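Local coordinates for ankyrin repeat domain-containing protein EMB506, chloroplastic (Arabidopsis thaliana, PDB 6JD6) that takes part in the initial differentiation of the proplastid during embryo development and is required for correct cotyledon and leaf margin development, at residues A148-A152 against I161-L165; T227-L231 against L266-P271. One frame throughout, in Å; residues are numbered along the deposited sequence.

Interaction 1 (A148-A152 against I161-L165). With SO4 (sulfate ion), chain I.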
# COMPACT_ATOMS: atom_id res chain seq x y z
N ALA A 148 10.92 1.97 0.60
CA ALA A 148 10.15 1.94 -0.63
C ALA A 148 9.76 0.52 -1.02
O ALA A 148 8.70 0.30 -1.60
CB ALA A 148 10.94 2.59 -1.76
N LEU A 149 10.62 -0.45 -0.70
CA LEU A 149 10.32 -1.85 -0.98
C LEU A 149 9.09 -2.33 -0.20
O LEU A 149 8.20 -2.94 -0.78
CB LEU A 149 11.53 -2.75 -0.66
CG LEU A 149 11.34 -4.24 -0.92
CD1 LEU A 149 11.06 -4.51 -2.39
CD2 LEU A 149 12.56 -5.04 -0.45
N HIS A 150 9.06 -2.05 1.10
CA HIS A 150 7.89 -2.38 1.92
C HIS A 150 6.62 -1.83 1.28
O HIS A 150 5.64 -2.56 1.12
CB HIS A 150 8.02 -1.76 3.32
CG HIS A 150 8.96 -2.48 4.23
ND1 HIS A 150 10.14 -1.93 4.66
CD2 HIS A 150 8.86 -3.69 4.84
CE1 HIS A 150 10.75 -2.77 5.48
NE2 HIS A 150 10.00 -3.85 5.60
N LYS A 151 6.65 -0.55 0.92
CA LYS A 151 5.47 0.11 0.38
C LYS A 151 5.06 -0.43 -0.98
O LYS A 151 3.87 -0.60 -1.26
CB LYS A 151 5.69 1.62 0.28
CG LYS A 151 5.02 2.37 1.39
CD LYS A 151 3.53 2.12 1.40
CE LYS A 151 2.95 2.51 2.74
NZ LYS A 151 3.33 3.90 3.08
N ALA A 152 6.06 -0.68 -1.82
CA ALA A 152 5.81 -1.23 -3.15
C ALA A 152 5.12 -2.59 -3.06
O ALA A 152 4.31 -2.95 -3.91
CB ALA A 152 7.12 -1.35 -3.92
N ILE A 161 8.69 -3.67 -7.50
CA ILE A 161 9.30 -4.56 -6.52
C ILE A 161 10.56 -5.24 -7.07
O ILE A 161 11.63 -5.15 -6.47
CB ILE A 161 8.30 -5.64 -6.05
CG1 ILE A 161 7.19 -4.99 -5.23
CG2 ILE A 161 9.02 -6.72 -5.24
CD1 ILE A 161 5.92 -5.83 -5.14
N SER A 162 10.43 -5.89 -8.22
CA SER A 162 11.56 -6.61 -8.80
C SER A 162 12.68 -5.66 -9.22
O SER A 162 13.86 -6.02 -9.15
CB SER A 162 11.10 -7.46 -9.99
OG SER A 162 10.64 -6.65 -11.06
N HIS A 163 12.32 -4.45 -9.65
CA HIS A 163 13.31 -3.44 -10.00
C HIS A 163 14.15 -3.06 -8.79
O HIS A 163 15.38 -3.02 -8.86
CB HIS A 163 12.65 -2.19 -10.58
CG HIS A 163 13.60 -1.08 -10.86
ND1 HIS A 163 14.33 -0.99 -12.02
CD2 HIS A 163 13.97 -0.00 -10.11
CE1 HIS A 163 15.10 0.08 -11.99
NE2 HIS A 163 14.89 0.70 -10.84
N LEU A 164 13.48 -2.77 -7.68
CA LEU A 164 14.14 -2.41 -6.42
C LEU A 164 15.09 -3.50 -5.94
O LEU A 164 16.21 -3.21 -5.51
CB LEU A 164 13.10 -2.10 -5.34
CG LEU A 164 12.34 -0.78 -5.46
CD1 LEU A 164 11.21 -0.71 -4.44
CD2 LEU A 164 13.30 0.38 -5.28
N LEU A 165 14.64 -4.75 -6.00
CA LEU A 165 15.46 -5.88 -5.58
C LEU A 165 16.70 -6.02 -6.45
O LEU A 165 17.78 -6.30 -5.95
CB LEU A 165 14.64 -7.18 -5.60
CG LEU A 165 13.57 -7.28 -4.51
CD1 LEU A 165 12.69 -8.51 -4.72
CD2 LEU A 165 14.21 -7.31 -3.14
S SO4 I . 15.86 -2.69 -14.66
O1 SO4 I . 16.15 -3.58 -15.77
O2 SO4 I . 16.44 -3.24 -13.43
O3 SO4 I . 16.44 -1.38 -14.93
O4 SO4 I . 14.41 -2.56 -14.50
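In the helix-turn-helix of the second ankyrin repeat, Ala148, Leu149 and Ala152 of the first helix pack against Ile161, Leu164 and Leu165 of the second. The two segments run nearly antiparallel, with their axes 160° apart in direction and 9.8 Å apart at closest approach. Leu164 is directed toward the first helix, and its CD1 methyl settles on the backbone there, 3.8 Å from Leu149 CA, with the CB methyls of Ala148 and Ala152 next to it. Ile161 approaches the end of the 148-152 segment instead. Its CG1 branch, set anti to the carbonyl carbon (chi1 -68°), passes beside the Ala152 CB methyl and carries CD1 to 3.5 Å from Ala152 O, while CG2 meets Leu149 CD1 at 4.1 Å. Cutting Ile161 back to an alanine removes CG1, CG2 and CD1, which would probably leave a gap beside Ala152 O and Leu149 CD1 without its neighbour. Leu149 divides its two methyls between neighbours one helical turn apart, crossing each side chain at about a right angle: CD1 takes Ile161, and CD2 lies 3.9 Å from Leu165 CD2. Flanking helices extend this buried apolar layer, as Leu165 continues onto Leu196 and Leu197 of helix 191-199 and Leu164 onto Met128 of helix 125-133. Away from the interface, His163 joins Asp129 OD1 through NE2 and also reaches a sulfate, probably from the crystallisation liquor, that Arg166 shares. There His163 ND1 donates to sulfate O4 over 2.9 Å, with O4 at the ring edge near its plane and an N-H...O angle of 166°.

Interaction 2 (T227-L231 against L266-P271)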
# COMPACT_ATOMS: atom_id res chain seq x y z
N THR A 227 0.34 -20.78 1.16
CA THR A 227 0.58 -21.62 2.33
C THR A 227 1.49 -22.80 1.95
O THR A 227 2.47 -23.09 2.64
CB THR A 227 -0.73 -22.16 2.94
OG1 THR A 227 -1.51 -21.06 3.45
CG2 THR A 227 -0.45 -23.14 4.08
N LYS A 228 1.16 -23.46 0.85
CA LYS A 228 1.92 -24.62 0.39
C LYS A 228 3.35 -24.26 0.02
O LYS A 228 4.29 -24.97 0.36
CB LYS A 228 1.24 -25.28 -0.81
CG LYS A 228 2.04 -26.44 -1.39
CD LYS A 228 1.24 -27.25 -2.40
CE LYS A 228 2.03 -28.46 -2.86
NZ LYS A 228 1.21 -29.38 -3.71
N ILE A 229 3.53 -23.15 -0.69
CA ILE A 229 4.86 -22.79 -1.15
C ILE A 229 5.77 -22.33 0.00
O ILE A 229 6.98 -22.54 -0.05
CB ILE A 229 4.83 -21.77 -2.31
CG1 ILE A 229 6.05 -21.97 -3.22
CG2 ILE A 229 4.74 -20.34 -1.81
CD1 ILE A 229 6.03 -21.10 -4.44
N LEU A 230 5.19 -21.74 1.04
CA LEU A 230 5.96 -21.41 2.24
C LEU A 230 6.46 -22.68 2.92
O LEU A 230 7.62 -22.77 3.31
CB LEU A 230 5.11 -20.58 3.21
CG LEU A 230 4.92 -19.11 2.83
CD1 LEU A 230 3.87 -18.44 3.73
CD2 LEU A 230 6.24 -18.37 2.91
N LEU A 231 5.58 -23.68 3.06
CA LEU A 231 5.94 -24.95 3.68
C LEU A 231 7.00 -25.70 2.88
O LEU A 231 7.87 -26.37 3.44
CB LEU A 231 4.69 -25.83 3.85
CG LEU A 231 3.65 -25.36 4.88
CD1 LEU A 231 2.34 -26.10 4.70
CD2 LEU A 231 4.19 -25.54 6.30
N LEU A 266 -2.98 -29.35 4.29
CA LEU A 266 -1.65 -28.86 3.95
C LEU A 266 -0.74 -28.78 5.17
O LEU A 266 0.44 -29.12 5.10
CB LEU A 266 -1.74 -27.48 3.30
CG LEU A 266 -2.24 -27.42 1.85
CD1 LEU A 266 -2.39 -25.97 1.40
CD2 LEU A 266 -1.30 -28.18 0.93
N LEU A 267 -1.30 -28.32 6.29
CA LEU A 267 -0.52 -28.10 7.50
C LEU A 267 -0.17 -29.41 8.22
O LEU A 267 0.75 -29.44 9.03
CB LEU A 267 -1.26 -27.16 8.45
CG LEU A 267 -1.35 -25.70 8.00
CD1 LEU A 267 -2.41 -24.96 8.79
CD2 LEU A 267 0.01 -25.02 8.13
N LYS A 268 -0.91 -30.47 7.91
CA LYS A 268 -0.67 -31.76 8.55
C LYS A 268 0.23 -32.67 7.72
O LYS A 268 0.80 -33.63 8.23
CB LYS A 268 -1.99 -32.46 8.85
CG LYS A 268 -2.76 -31.87 10.02
CD LYS A 268 -1.99 -32.03 11.32
CE LYS A 268 -2.81 -31.56 12.52
NZ LYS A 268 -2.09 -31.74 13.82
N ILE A 269 0.36 -32.35 6.43
CA ILE A 269 1.11 -33.21 5.51
C ILE A 269 2.40 -32.56 5.00
O ILE A 269 3.46 -33.19 5.02
CB ILE A 269 0.23 -33.63 4.33
CG1 ILE A 269 -0.96 -34.45 4.84
CG2 ILE A 269 1.03 -34.43 3.32
CD1 ILE A 269 -1.95 -34.83 3.76
N MET A 270 2.32 -31.31 4.56
CA MET A 270 3.49 -30.60 4.04
C MET A 270 4.42 -30.12 5.16
O MET A 270 3.95 -29.73 6.23
CB MET A 270 3.06 -29.41 3.17
CG MET A 270 2.27 -29.78 1.93
SD MET A 270 3.19 -30.84 0.79
CE MET A 270 1.94 -31.19 -0.44
N PRO A 271 5.74 -30.16 4.92
CA PRO A 271 6.38 -30.67 3.70
C PRO A 271 6.47 -32.19 3.69
O PRO A 271 6.26 -32.82 4.72
CB PRO A 271 7.79 -30.06 3.77
CG PRO A 271 8.05 -29.94 5.22
CD PRO A 271 6.73 -29.59 5.85
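The carbonyl oxygen Leu266 O accepts a hydrogen bond of 2.9 Å from Met270 N and a weak one from Ile269 N, and on the side of the neighbouring helix it is met by a methyl, Leu231 CD1, at 3.6 Å. These two bonds stay within the end of helix 260-269, and the contact with 227-231 is made by apolar packing. Leu231 contributes most to it. With CG anti to the carbonyl carbon (chi1 -69°), its CD1 is directed in among Leu266 O, Leu267 CD2 and Met270 CB, the last 3.7 Å away, and the leucine crosses the methionine at about a right angle. One turn earlier on helix 224-232, Thr227 CG2 lies 4.4 Å from Leu266 CD1, while its hydroxyl bonds back to Asn223 O. Lys228, exposed, runs out fully extended, and mainly its aliphatic part does the touching: CB rests near Leu266 CD2, and CE comes to 3.6 Å from Met270 CE, brought there by a bend in the methionine chain (chi2 -61°). Pro271, which follows a cis peptide bond, places its CB 3.7 Å from Leu231 O. Both Met270 and Pro271 are poorly ordered, and the finer details of this margin are correspondingly less certain. Lys237 NZ also bonds to Leu267 O and Met270 O, tying the chain leaving the helix back to an earlier part of the fold. Such side-by-side packing of helices from successive repeats, here the fourth and fifth, is the stacking that builds an ankyrin solenoid.

Interaction 1 is internal to a single repeat, joining its antiparallel helices near the middle of the chain, and all six touching residues are buried. Interaction 2 joins helices of successive repeats close to the C-terminal end and is only partly buried, with a lysine and a poorly ordered chain end at its margin. Together they sample the two directions of packing in a repeat solenoid. Leucine methyls dominate both, yet alanine CB methyls take part in interaction 1, whereas a lysine, a methionine and a proline after a cis peptide bond take part in interaction 2. Their centres lie 27 Å apart and they share no helix, although helix 191-199 lies against both 161-165 and 227-231, in the latter through residues outside the contact.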